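Local coordinates for Swi5-dependent recombination DNA repair protein 1 (Schizosaccharomyces pombe, PDB 3VIQ) that takes part in DNA recombination repair and meiotic chromosome segregation, pairing through this C-terminal domain with Swi5 to form a recombination activator, at residues A[21-24]-A[25-29]; A[46-49]-A[50-53]; A[63-66]-A[67-71]; A[93-97]-A[98-102]; A[112-116]-A[117-121]. All blocks are in the same frame, centred on the assembly; numbering follows the deposited sequence.

Contact 1: A[21-24]-A[25-29]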
loop_
_atom_site.group_PDB
_atom_site.type_symbol
_atom_site.label_atom_id
_atom_site.label_comp_id
_atom_site.label_asym_id
_atom_site.label_seq_id
_atom_site.Cartn_x
_atom_site.Cartn_y
_atom_site.Cartn_z
ATOM N N GLU A 21 0.835 -23.064 1.987
ATOM C CA GLU A 21 0.999 -21.606 1.960
ATOM C C GLU A 21 2.457 -21.202 1.640
ATOM O O GLU A 21 2.659 -20.363 0.766
ATOM C CB GLU A 21 0.460 -20.995 3.251
ATOM C CG GLU A 21 1.011 -19.714 3.683
ATOM C CD GLU A 21 0.328 -19.212 4.969
ATOM O OE1 GLU A 21 -0.778 -19.702 5.304
ATOM O OE2 GLU A 21 0.903 -18.356 5.655
ATOM N N GLN A 22 3.445 -21.849 2.276
ATOM C CA GLN A 22 4.857 -21.570 1.959
ATOM C C GLN A 22 5.219 -21.885 0.505
ATOM O O GLN A 22 5.997 -21.147 -0.134
ATOM C CB GLN A 22 5.820 -22.299 2.891
ATOM C CG GLN A 22 5.734 -21.891 4.392
ATOM C CD GLN A 22 6.622 -22.776 5.252
ATOM O OE1 GLN A 22 6.164 -23.711 5.899
ATOM N NE2 GLN A 22 7.902 -22.500 5.236
ATOM N N LEU A 23 4.663 -22.977 -0.006
ATOM C CA LEU A 23 4.843 -23.356 -1.409
ATOM C C LEU A 23 4.350 -22.278 -2.381
ATOM O O LEU A 23 5.037 -21.962 -3.341
ATOM C CB LEU A 23 4.139 -24.689 -1.707
ATOM C CG LEU A 23 4.468 -25.322 -3.060
ATOM C CD1 LEU A 23 5.969 -25.525 -3.089
ATOM C CD2 LEU A 23 3.707 -26.652 -3.323
ATOM N N ILE A 24 3.166 -21.711 -2.149
ATOM C CA ILE A 24 2.667 -20.613 -3.003
ATOM C C ILE A 24 3.589 -19.401 -2.916
ATOM O O ILE A 24 3.983 -18.804 -3.936
ATOM C CB ILE A 24 1.225 -20.198 -2.629
ATOM C CG1 ILE A 24 0.229 -21.100 -3.374
ATOM C CG2 ILE A 24 0.963 -18.660 -2.946
ATOM C CD1 ILE A 24 -1.067 -21.257 -2.646
ATOM N N THR A 25 3.970 -19.067 -1.702
ATOM C CA THR A 25 4.874 -17.963 -1.499
ATOM C C THR A 25 6.201 -18.156 -2.253
ATOM O O THR A 25 6.727 -17.204 -2.855
ATOM C CB THR A 25 5.100 -17.756 0.000
ATOM O OG1 THR A 25 3.832 -17.470 0.613
ATOM C CG2 THR A 25 6.102 -16.623 0.270
ATOM N N ALA A 26 6.729 -19.377 -2.246
ATOM C CA ALA A 26 7.997 -19.665 -2.918
ATOM C C ALA A 26 7.836 -19.632 -4.447
ATOM O O ALA A 26 8.760 -19.228 -5.183
ATOM C CB ALA A 26 8.565 -20.990 -2.452
ATOM N N GLU A 27 6.654 -20.018 -4.924
ATOM C CA GLU A 27 6.341 -19.891 -6.342
ATOM C C GLU A 27 6.183 -18.429 -6.774
ATOM O O GLU A 27 6.653 -18.030 -7.836
ATOM C CB GLU A 27 5.107 -20.709 -6.668
ATOM C CG GLU A 27 5.428 -22.213 -6.612
ATOM C CD GLU A 27 4.196 -23.106 -6.534
ATOM O OE1 GLU A 27 3.064 -22.628 -6.144
ATOM O OE2 GLU A 27 4.396 -24.303 -6.849
ATOM N N THR A 28 5.555 -17.621 -5.942
ATOM C CA THR A 28 5.401 -16.228 -6.270
ATOM C C THR A 28 6.764 -15.544 -6.287
ATOM O O THR A 28 7.039 -14.757 -7.197
ATOM C CB THR A 28 4.472 -15.544 -5.308
ATOM O OG1 THR A 28 3.243 -16.269 -5.287
ATOM C CG2 THR A 28 4.205 -14.059 -5.724
ATOM N N ALA A 29 7.625 -15.881 -5.321
ATOM C CA ALA A 29 8.949 -15.297 -5.248
ATOM C C ALA A 29 9.719 -15.567 -6.530
ATOM O O ALA A 29 10.386 -14.659 -7.037
ATOM C CB ALA A 29 9.727 -15.802 -4.011
#

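Contact 2: A[46-49]-A[50-53]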
loop_
_atom_site.group_PDB
_atom_site.type_symbol
_atom_site.label_atom_id
_atom_site.label_comp_id
_atom_site.label_asym_id
_atom_site.label_seq_id
_atom_site.Cartn_x
_atom_site.Cartn_y
_atom_site.Cartn_z
ATOM N N GLN A 46 10.043 7.693 -7.037
ATOM C CA GLN A 46 10.623 9.012 -6.780
ATOM C C GLN A 46 10.241 10.010 -7.854
ATOM O O GLN A 46 10.026 11.196 -7.551
ATOM C CB GLN A 46 12.144 8.982 -6.598
ATOM C CG GLN A 46 12.611 8.218 -5.357
ATOM C CD GLN A 46 12.042 8.770 -4.027
ATOM O OE1 GLN A 46 12.179 9.961 -3.723
ATOM N NE2 GLN A 46 11.400 7.889 -3.237
ATOM N N LYS A 47 10.131 9.537 -9.097
ATOM C CA LYS A 47 9.761 10.394 -10.220
ATOM C C LYS A 47 8.350 10.883 -10.046
ATOM O O LYS A 47 8.110 12.100 -10.080
ATOM C CB LYS A 47 9.867 9.664 -11.546
ATOM C CG LYS A 47 11.276 9.555 -12.076
ATOM C CD LYS A 47 11.284 8.715 -13.334
ATOM C CE LYS A 47 12.652 8.649 -13.958
ATOM N NZ LYS A 47 13.178 9.984 -14.265
ATOM N N TRP A 48 7.424 9.953 -9.819
ATOM C CA TRP A 48 6.009 10.342 -9.595
ATOM C C TRP A 48 5.812 11.128 -8.289
ATOM O O TRP A 48 5.028 12.089 -8.238
ATOM C CB TRP A 48 5.069 9.133 -9.625
ATOM C CG TRP A 48 4.940 8.543 -10.987
ATOM C CD1 TRP A 48 5.428 7.337 -11.398
ATOM C CD2 TRP A 48 4.299 9.117 -12.124
ATOM N NE1 TRP A 48 5.129 7.130 -12.726
ATOM C CE2 TRP A 48 4.441 8.208 -13.194
ATOM C CE3 TRP A 48 3.614 10.319 -12.355
ATOM C CZ2 TRP A 48 3.916 8.451 -14.463
ATOM C CZ3 TRP A 48 3.102 10.563 -13.631
ATOM C CH2 TRP A 48 3.256 9.633 -14.661
ATOM N N LYS A 49 6.554 10.777 -7.243
ATOM C CA LYS A 49 6.492 11.568 -5.995
ATOM C C LYS A 49 6.940 13.006 -6.226
ATOM O O LYS A 49 6.272 13.944 -5.778
ATOM C CB LYS A 49 7.335 10.954 -4.888
ATOM C CG LYS A 49 6.922 11.353 -3.489
ATOM C CD LYS A 49 7.554 10.445 -2.450
ATOM C CE LYS A 49 8.955 10.923 -2.093
ATOM N NZ LYS A 49 8.936 12.082 -1.142
ATOM N N ASN A 50 8.059 13.185 -6.929
ATOM C CA ASN A 50 8.530 14.509 -7.294
ATOM C C ASN A 50 7.451 15.244 -8.072
ATOM O O ASN A 50 7.202 16.438 -7.820
ATOM C CB ASN A 50 9.800 14.452 -8.148
ATOM C CG ASN A 50 11.037 14.023 -7.362
ATOM O OD1 ASN A 50 10.981 13.766 -6.152
ATOM N ND2 ASN A 50 12.169 13.926 -8.061
ATOM N N ALA A 51 6.792 14.532 -8.991
ATOM C CA ALA A 51 5.700 15.143 -9.792
ATOM C C ALA A 51 4.518 15.593 -8.923
ATOM O O ALA A 51 4.088 16.736 -9.015
ATOM C CB ALA A 51 5.228 14.231 -10.906
ATOM N N ALA A 52 4.006 14.713 -8.091
ATOM C CA ALA A 52 2.872 15.040 -7.206
ATOM C C ALA A 52 3.140 16.239 -6.303
ATOM O O ALA A 52 2.296 17.105 -6.187
ATOM C CB ALA A 52 2.467 13.824 -6.375
ATOM N N GLN A 53 4.321 16.298 -5.695
ATOM C CA GLN A 53 4.758 17.430 -4.841
ATOM C C GLN A 53 4.819 18.789 -5.568
ATOM O O GLN A 53 4.338 19.834 -5.064
ATOM C CB GLN A 53 6.133 17.112 -4.202
ATOM C CG GLN A 53 6.090 15.921 -3.223
ATOM C CD GLN A 53 7.440 15.491 -2.660
ATOM O OE1 GLN A 53 8.485 15.971 -3.076
ATOM N NE2 GLN A 53 7.411 14.553 -1.717
#

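Contact 3: A[63-66]-A[67-71]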
loop_
_atom_site.group_PDB
_atom_site.type_symbol
_atom_site.label_atom_id
_atom_site.label_comp_id
_atom_site.label_asym_id
_atom_site.label_seq_id
_atom_site.Cartn_x
_atom_site.Cartn_y
_atom_site.Cartn_z
ATOM N N MET A 63 -5.260 28.088 -4.468
ATOM C CA MET A 63 -6.379 27.533 -3.670
ATOM C C MET A 63 -6.431 28.111 -2.238
ATOM O O MET A 63 -7.490 28.547 -1.795
ATOM C CB MET A 63 -6.331 25.992 -3.629
ATOM C CG MET A 63 -7.500 25.366 -2.898
ATOM S SD MET A 63 -7.525 23.549 -2.950
ATOM C CE MET A 63 -9.132 23.226 -2.175
ATOM N N ALA A 64 -5.286 28.116 -1.541
ATOM C CA ALA A 64 -5.160 28.707 -0.192
ATOM C C ALA A 64 -5.620 30.179 -0.130
ATOM O O ALA A 64 -6.230 30.603 0.853
ATOM C CB ALA A 64 -3.719 28.593 0.315
ATOM N N GLU A 65 -5.306 30.925 -1.188
ATOM C CA GLU A 65 -5.640 32.327 -1.312
ATOM C C GLU A 65 -7.109 32.513 -1.630
ATOM O O GLU A 65 -7.737 33.422 -1.077
ATOM C CB GLU A 65 -4.796 32.985 -2.409
ATOM C CG GLU A 65 -5.137 34.445 -2.692
ATOM C CD GLU A 65 -4.816 35.380 -1.532
ATOM O OE1 GLU A 65 -4.425 34.903 -0.443
ATOM O OE2 GLU A 65 -4.958 36.615 -1.709
ATOM N N ARG A 66 -7.669 31.686 -2.517
ATOM C CA ARG A 66 -9.100 31.796 -2.779
ATOM C C ARG A 66 -9.855 31.526 -1.490
ATOM O O ARG A 66 -10.694 32.320 -1.086
ATOM C CB ARG A 66 -9.575 30.840 -3.852
ATOM C CG ARG A 66 -9.349 31.348 -5.277
ATOM C CD ARG A 66 -9.852 30.338 -6.297
ATOM N NE ARG A 66 -9.423 28.960 -5.995
ATOM C CZ ARG A 66 -8.419 28.309 -6.599
ATOM N NH1 ARG A 66 -7.694 28.904 -7.558
ATOM N NH2 ARG A 66 -8.138 27.050 -6.245
ATOM N N ILE A 67 -9.541 30.409 -0.843
ATOM C CA ILE A 67 -10.197 30.070 0.401
ATOM C C ILE A 67 -10.132 31.248 1.406
ATOM O O ILE A 67 -11.166 31.635 1.963
ATOM C CB ILE A 67 -9.632 28.764 1.001
ATOM C CG1 ILE A 67 -10.214 27.547 0.252
ATOM C CG2 ILE A 67 -9.939 28.663 2.502
ATOM C CD1 ILE A 67 -9.637 26.172 0.707
ATOM N N ARG A 68 -8.939 31.833 1.577
ATOM C CA ARG A 68 -8.707 32.914 2.535
ATOM C C ARG A 68 -9.621 34.129 2.250
ATOM O O ARG A 68 -10.157 34.726 3.179
ATOM C CB ARG A 68 -7.222 33.320 2.547
ATOM C CG ARG A 68 -6.785 34.050 3.825
ATOM C CD ARG A 68 -5.375 34.685 3.739
ATOM N NE ARG A 68 -5.219 35.555 2.572
ATOM C CZ ARG A 68 -5.567 36.844 2.506
ATOM N NH1 ARG A 68 -6.100 37.471 3.548
ATOM N NH2 ARG A 68 -5.377 37.513 1.377
ATOM N N LEU A 69 -9.817 34.456 0.969
ATOM C CA LEU A 69 -10.746 35.508 0.533
ATOM C C LEU A 69 -12.224 35.045 0.493
ATOM O O LEU A 69 -13.016 35.545 -0.313
ATOM C CB LEU A 69 -10.353 36.040 -0.846
ATOM C CG LEU A 69 -9.097 36.892 -1.010
ATOM C CD1 LEU A 69 -8.019 36.540 0.018
ATOM C CD2 LEU A 69 -8.583 36.731 -2.445
ATOM N N ALA A 70 -12.592 34.095 1.345
ATOM C CA ALA A 70 -14.006 33.841 1.644
ATOM C C ALA A 70 -14.161 33.178 3.022
ATOM O O ALA A 70 -14.921 32.229 3.211
ATOM C CB ALA A 70 -14.660 33.032 0.545
ATOM N N GLY A 71 -13.412 33.703 3.986
ATOM C CA GLY A 71 -13.531 33.297 5.381
ATOM C C GLY A 71 -12.485 32.303 5.829
ATOM O O GLY A 71 -12.319 32.064 7.026
#

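Contact 4: A[93-97]-A[98-102]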
loop_
_atom_site.group_PDB
_atom_site.type_symbol
_atom_site.label_atom_id
_atom_site.label_comp_id
_atom_site.label_asym_id
_atom_site.label_seq_id
_atom_site.Cartn_x
_atom_site.Cartn_y
_atom_site.Cartn_z
ATOM N N THR A 93 -9.535 29.414 10.520
ATOM C CA THR A 93 -8.077 29.145 10.442
ATOM C C THR A 93 -7.674 29.020 8.985
ATOM O O THR A 93 -8.530 28.830 8.104
ATOM C CB THR A 93 -7.667 27.839 11.162
ATOM O OG1 THR A 93 -8.019 27.927 12.540
ATOM C CG2 THR A 93 -6.175 27.597 11.077
ATOM N N GLU A 94 -6.376 29.134 8.731
ATOM C CA GLU A 94 -5.865 29.076 7.367
ATOM C C GLU A 94 -5.866 27.649 6.788
ATOM O O GLU A 94 -5.722 26.647 7.506
ATOM C CB GLU A 94 -4.458 29.687 7.275
ATOM C CG GLU A 94 -3.414 29.030 8.190
ATOM C CD GLU A 94 -1.974 29.314 7.767
ATOM O OE1 GLU A 94 -1.719 30.369 7.149
ATOM O OE2 GLU A 94 -1.095 28.474 8.066
ATOM N N PHE A 95 -6.040 27.600 5.473
ATOM C CA PHE A 95 -5.934 26.385 4.702
ATOM C C PHE A 95 -4.463 25.964 4.595
ATOM O O PHE A 95 -3.630 26.707 4.083
ATOM C CB PHE A 95 -6.507 26.636 3.319
ATOM C CG PHE A 95 -6.704 25.417 2.516
ATOM C CD1 PHE A 95 -7.647 24.470 2.897
ATOM C CD2 PHE A 95 -6.003 25.234 1.332
ATOM C CE1 PHE A 95 -7.870 23.350 2.126
ATOM C CE2 PHE A 95 -6.206 24.114 0.561
ATOM C CZ PHE A 95 -7.146 23.159 0.958
ATOM N N THR A 96 -4.151 24.778 5.102
ATOM C CA THR A 96 -2.779 24.283 5.118
ATOM C C THR A 96 -2.564 23.248 3.986
ATOM O O THR A 96 -3.526 22.753 3.377
ATOM C CB THR A 96 -2.442 23.672 6.489
ATOM O OG1 THR A 96 -3.296 22.547 6.728
ATOM C CG2 THR A 96 -2.635 24.706 7.628
ATOM N N MET A 97 -1.301 22.953 3.699
ATOM C CA MET A 97 -0.960 21.941 2.693
ATOM C C MET A 97 -1.558 20.601 3.100
ATOM O O MET A 97 -1.960 19.826 2.247
ATOM C CB MET A 97 0.563 21.812 2.489
ATOM C CG MET A 97 1.003 20.733 1.447
ATOM S SD MET A 97 0.260 20.870 -0.211
ATOM C CE MET A 97 1.362 22.056 -0.971
ATOM N N SER A 98 -1.643 20.355 4.403
ATOM C CA SER A 98 -2.067 19.058 4.908
ATOM C C SER A 98 -3.560 18.863 4.731
ATOM O O SER A 98 -4.013 17.762 4.490
ATOM C CB SER A 98 -1.655 18.924 6.377
ATOM O OG SER A 98 -0.253 19.151 6.494
ATOM N N MET A 99 -4.325 19.942 4.869
ATOM C CA MET A 99 -5.756 19.906 4.550
ATOM C C MET A 99 -5.920 19.664 3.053
ATOM O O MET A 99 -6.794 18.903 2.617
ATOM C CB MET A 99 -6.433 21.216 4.939
ATOM C CG MET A 99 -6.556 21.439 6.446
ATOM S SD MET A 99 -6.878 23.184 6.757
ATOM C CE MET A 99 -6.737 23.298 8.557
ATOM N N PHE A 100 -5.073 20.333 2.281
ATOM C CA PHE A 100 -5.051 20.137 0.847
ATOM C C PHE A 100 -4.794 18.691 0.527
ATOM O O PHE A 100 -5.552 18.074 -0.202
ATOM C CB PHE A 100 -3.995 21.026 0.191
ATOM C CG PHE A 100 -3.821 20.755 -1.249
ATOM C CD1 PHE A 100 -4.641 21.372 -2.171
ATOM C CD2 PHE A 100 -2.858 19.847 -1.688
ATOM C CE1 PHE A 100 -4.498 21.113 -3.513
ATOM C CE2 PHE A 100 -2.716 19.584 -2.998
ATOM C CZ PHE A 100 -3.534 20.212 -3.930
ATOM N N LEU A 101 -3.739 18.119 1.077
ATOM C CA LEU A 101 -3.397 16.704 0.725
ATOM C C LEU A 101 -4.509 15.738 1.168
ATOM O O LEU A 101 -4.902 14.850 0.422
ATOM C CB LEU A 101 -2.068 16.282 1.336
ATOM C CG LEU A 101 -0.784 16.920 0.827
ATOM C CD1 LEU A 101 0.359 16.569 1.829
ATOM C CD2 LEU A 101 -0.448 16.539 -0.613
ATOM N N ASN A 102 -5.041 15.954 2.365
ATOM C CA ASN A 102 -6.218 15.215 2.834
ATOM C C ASN A 102 -7.429 15.362 1.871
ATOM O O ASN A 102 -8.117 14.404 1.536
ATOM C CB ASN A 102 -6.601 15.708 4.240
ATOM C CG ASN A 102 -7.701 14.877 4.880
ATOM O OD1 ASN A 102 -7.759 13.664 4.702
ATOM N ND2 ASN A 102 -8.548 15.519 5.665
#

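Contact 5: A[112-116]-A[117-121]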
loop_
_atom_site.group_PDB
_atom_site.type_symbol
_atom_site.label_atom_id
_atom_site.label_comp_id
_atom_site.label_asym_id
_atom_site.label_seq_id
_atom_site.Cartn_x
_atom_site.Cartn_y
_atom_site.Cartn_z
ATOM N N SER A 112 3.915 13.653 2.583
ATOM C CA SER A 112 3.558 14.574 3.656
ATOM C C SER A 112 4.407 15.817 3.628
ATOM O O SER A 112 5.569 15.770 3.208
ATOM C CB SER A 112 3.717 13.920 5.030
ATOM O OG SER A 112 2.596 13.122 5.295
ATOM N N PHE A 113 3.802 16.914 4.097
ATOM C CA PHE A 113 4.469 18.194 4.240
ATOM C C PHE A 113 4.832 18.380 5.713
ATOM O O PHE A 113 4.035 18.113 6.606
ATOM C CB PHE A 113 3.555 19.339 3.776
ATOM C CG PHE A 113 4.290 20.638 3.484
ATOM C CD1 PHE A 113 5.169 20.734 2.412
ATOM C CD2 PHE A 113 4.085 21.775 4.277
ATOM C CE1 PHE A 113 5.833 21.935 2.139
ATOM C CE2 PHE A 113 4.754 22.978 4.008
ATOM C CZ PHE A 113 5.621 23.056 2.935
ATOM N N ASP A 114 6.063 18.813 5.945
ATOM C CA ASP A 114 6.502 19.221 7.269
ATOM C C ASP A 114 6.007 20.652 7.491
ATOM O O ASP A 114 6.655 21.634 7.114
ATOM C CB ASP A 114 8.022 19.143 7.357
ATOM C CG ASP A 114 8.550 19.501 8.720
ATOM O OD1 ASP A 114 7.818 20.119 9.530
ATOM O OD2 ASP A 114 9.725 19.162 8.967
ATOM N N GLU A 115 4.843 20.752 8.110
ATOM C CA GLU A 115 4.157 22.028 8.248
ATOM C C GLU A 115 4.989 23.062 9.023
ATOM O O GLU A 115 4.850 24.256 8.783
ATOM C CB GLU A 115 2.775 21.806 8.884
ATOM C CG GLU A 115 1.731 22.796 8.434
ATOM C CD GLU A 115 1.261 22.583 7.004
ATOM O OE1 GLU A 115 0.572 21.572 6.745
ATOM O OE2 GLU A 115 1.561 23.453 6.147
ATOM N N GLU A 116 5.868 22.607 9.919
ATOM C CA GLU A 116 6.772 23.513 10.662
ATOM C C GLU A 116 7.927 24.012 9.797
ATOM O O GLU A 116 8.081 25.218 9.592
ATOM C CB GLU A 116 7.346 22.839 11.918
ATOM C CG GLU A 116 6.491 22.996 13.171
ATOM C CD GLU A 116 6.410 24.435 13.662
ATOM O OE1 GLU A 116 7.463 25.107 13.773
ATOM O OE2 GLU A 116 5.283 24.894 13.945
ATOM N N ASN A 117 8.734 23.081 9.293
ATOM C CA ASN A 117 9.919 23.435 8.498
ATOM C C ASN A 117 9.593 23.917 7.075
ATOM O O ASN A 117 10.472 24.435 6.385
ATOM C CB ASN A 117 10.906 22.266 8.441
ATOM C CG ASN A 117 11.436 21.880 9.815
ATOM O OD1 ASN A 117 12.609 22.098 10.117
ATOM N ND2 ASN A 117 10.569 21.317 10.657
ATOM N N GLY A 118 8.342 23.731 6.645
ATOM C CA GLY A 118 7.841 24.318 5.402
ATOM C C GLY A 118 8.399 23.689 4.144
ATOM O O GLY A 118 8.684 24.385 3.176
ATOM N N ASP A 119 8.543 22.365 4.164
ATOM C CA ASP A 119 9.032 21.593 3.019
ATOM C C ASP A 119 8.529 20.141 3.119
ATOM O O ASP A 119 7.945 19.741 4.132
ATOM C CB ASP A 119 10.572 21.654 2.916
ATOM C CG ASP A 119 11.266 21.525 4.273
ATOM O OD1 ASP A 119 10.796 20.759 5.138
ATOM O OD2 ASP A 119 12.295 22.194 4.487
ATOM N N TRP A 120 8.761 19.361 2.068
ATOM C CA TRP A 120 8.262 17.984 1.974
ATOM C C TRP A 120 9.138 17.000 2.727
ATOM O O TRP A 120 10.343 17.187 2.804
ATOM C CB TRP A 120 8.217 17.564 0.510
ATOM C CG TRP A 120 7.252 18.370 -0.311
ATOM C CD1 TRP A 120 7.532 19.467 -1.084
ATOM C CD2 TRP A 120 5.854 18.132 -0.439
ATOM N NE1 TRP A 120 6.384 19.924 -1.679
ATOM C CE2 TRP A 120 5.339 19.119 -1.303
ATOM C CE3 TRP A 120 4.988 17.175 0.090
ATOM C CZ2 TRP A 120 3.997 19.173 -1.660
ATOM C CZ3 TRP A 120 3.640 17.225 -0.275
ATOM C CH2 TRP A 120 3.163 18.224 -1.139
ATOM N N LYS A 121 8.542 15.928 3.245
ATOM C CA LYS A 121 9.301 14.908 3.987
ATOM C C LYS A 121 9.861 13.808 3.091
ATOM O O LYS A 121 9.327 13.538 2.009
ATOM C CB LYS A 121 8.428 14.245 5.048
ATOM C CG LYS A 121 7.945 15.158 6.156
ATOM C CD LYS A 121 7.262 14.324 7.235
ATOM C CE LYS A 121 6.555 15.182 8.265
ATOM N NZ LYS A 121 6.352 14.456 9.563
HETATM O O HOH W 1 6.459 13.810 1.003
#

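Contact 1: A[21-24]-A[25-29]
Glu27 runs back along the preceding turn of the helix with an extended chain, and its carboxylate meets the side of Leu23: OE2 of Glu27 stops 3.9 Å from CG of Leu23. With CG lying anti to its own carbonyl carbon (chi1 -71°), the aliphatic part of Glu27 passes close over the backbone carbonyl of Leu23, the CG of Glu27 being 3.3 Å from that O. A turn-long step also separates Ile24 from Thr28, whose side chains meet with CG2 of Ile24 lying 4.0 Å from OG1 of Thr28. Both pairs belong to the helix 3-35, a predicted coiled-coil segment, and the backbone bonds are the usual i to i+4 kind, among them Thr28 N to Ile24 O at 2.8 Å. The two threonines turn OG1 back toward the carbonyl four residues earlier: OG1 of Thr28 is 3.0 Å from O of Ile24, and OG1 of Thr25 is 3.1 Å from O of Glu21. Leu23 and Ala26 face the Swi5 chain, packing on Leu24 and Leu28 of that subunit, while Ile24 and Glu27 lie on the exposed part of the helix.

Contact 2: A[46-49]-A[50-53]
Two turns of the long helix 38-68, within the predicted coiled coil, make up this contact, and its regular i to i+4 backbone bonds include Ala52 N to Trp48 O at 2.8 Å and Asn50 N to Gln46 O at 2.9 Å. The side chains of Lys49 and Gln53 follow each other on one flank, one turn apart. Lys49 first runs out with CG anti to the backbone N (chi1 -157°), then bends at both of its last torsions, which swings the ammonium round toward the Gln53 amide. Gln53 meets it with an extended chain, and its CG rests 3.2 Å from the carbonyl O of Lys49. On the buried flank the Trp48 indole and the methyl of Ala51 touch obliquely, CE3 of Trp48 to CB of Ala51 at 4.5 Å. NE1 of Trp48 hydrogen-bonds to the main-chain O of Glu85 of the Swi5 subunit, and the ring also packs on Ala57 of Swi5. Asn50, on an exposed flank, folds back so that its CG lies 3.0 Å from the O of Gln46. The chemistry thus divides round the helix: the small methyls of Ala51 and Ala52 and a tryptophan whose N-H is satisfied by Swi5 make up the buried part, the amides of Gln46 and Asn50 occupy the accessible part, and Lys49 and Gln53 are intermediate, only partly exposed.

Contact 3: A[63-66]-A[67-71]
OE1 of Glu65 receives two N-H groups of Arg68, from NE at 3.2 Å and, more weakly, from NH2 at 3.3 Å, while OE2 of Glu65 takes a second bond from the same NH2 at 3.2 Å. The guanidinium is therefore presented side-on, NE and NH2 each serving a different carboxylate oxygen on its syn side, in a bidentate salt bridge. The fit is not flat: OE1 lies practically in the guanidinium plane, but the two planes are turned 38° from each other, and both nitrogens stand somewhat out of the carboxylate plane. Bends in both chains make the short i to i+3 reach possible, Glu65 at its second torsion (chi2 66°) and Arg68 at its third. Leu69 fills in beside the pair, its CD1 methyl placed over the rim of one guanidinium face and 3.5 Å from OE2 of Glu65. This is the C-terminal end of helix 38-68, where Leu69 is the first residue to leave helical angles, although its N still bonds to the O of Glu65 at 3.1 Å. On another side of the last turn, Met63 and Ile67 meet through their ends, CE of Met63 standing 4.2 Å from CD1 of Ile67, and both side chains pack against Phe95 from the loop ahead of helix 97-103.

Contact 4: A[93-97]-A[98-102]
The chain arrives extended through residues 93 to 95, and from Met97 it adopts helical angles, with Thr96 at the N-cap position and Phe100 N bonding to Thr96 O at 3.1 Å. Thr96 and Met99 form a capping box. OG1 of Thr96, held between its backbone N and carbonyl carbon (chi1 63°), accepts a weak bond from Met99 N at 3.4 Å; in return the thioether of Met99 comes back to the Thr96 amide, SD of Met99 lying 3.6 Å from N of Thr96 in a nearly straight but weak bond. The extended Met99 chain slides past Phe95 in the opposite direction, its CB 3.8 Å from CE1 of Phe95, and its sulfur stands obliquely beside the ring in a Met-aromatic contact. Phe95 reaches farther along the first turn: CE2 of Phe95, 3.8 Å from CB of Phe100, lies at the edge of the Phe100 ring. A second Met-aromatic contact links Met97 and Phe100, which lie side by side and point the same way; a chain bent at its second and third torsions sets SD of Met97 3.6 Å from CD2 of Phe100, again obliquely. Around this cap, Phe95 lies against helix 38-68 and packs on Val73 of strand 73-78, while Met97 touches Phe60 of that helix and Trp120 of strand 119-120. Phe100 packs on Met63 of helix 38-68 and on Met60 of the Swi5 subunit.

Contact 5: A[112-116]-A[117-121]
OD1 of Asp114 draws in the turn that follows it, accepting Asn117 N at 3.1 Å and, weakly, the amide ND2 of Asn117 at 3.2 Å and the backbone N of Glu116. The carboxylate is placed there with CG anti to its own backbone N (chi1 -178°), and Asn117 N approaches from above the carboxylate plane rather than along it. The main chain of Asp114 is matched at both ends: its O accepts from Gly118 N at 2.7 Å, and its N donates to Asp119 O at 2.8 Å. Farther along, Lys121 N donates to Ser112 O at 3.0 Å, and a water closes that end by accepting from Ser112 N and donating to Lys121 O. OG of Ser112 is met by the O of Val108, and OE1 of Glu115 by Ser98. On the face carrying Phe113 and Trp120, the Phe113 ring turns its edge to the indole, CD1 of Phe113 lying over the indole face, 3.9 Å from CD2 of Trp120, in a T-shaped stack with planes 80° apart. Trp120 NE1 bonds to OE2 of Glu57 on helix 38-68. The like-charged carboxylates come within 4.3 Å (OD2 of Asp114, OD1 of Asp119), a repulsion that the N-H groups gathered on OD1 of Asp114 would partly offset. Together these bonds describe a short beta hairpin whose turn carries a G1 beta bulge, Gly118 and Asp119 both facing Asp114.

Contact 1 stands apart from the others, on helix 3-35, with its centre about 33 Å from that of contact 2 and about 53 Å from that of contact 3; the last two share helix 38-68. Contact 4 touches both contact 3 and contact 5, which do not touch each other: its centre is about 11 Å from that of contact 3, through Phe95 on Met63 and Ile67, and about 12 Å from that of contact 5, through Met97 on Phe113 and Ser98 on Glu115. Contact 5 also touches contact 2, their centres about 15 Å apart, where Trp120 packs on Gln53. Contacts 1, 2 and 4 additionally touch the Swi5 chain, whereas contacts 3 and 5 do not.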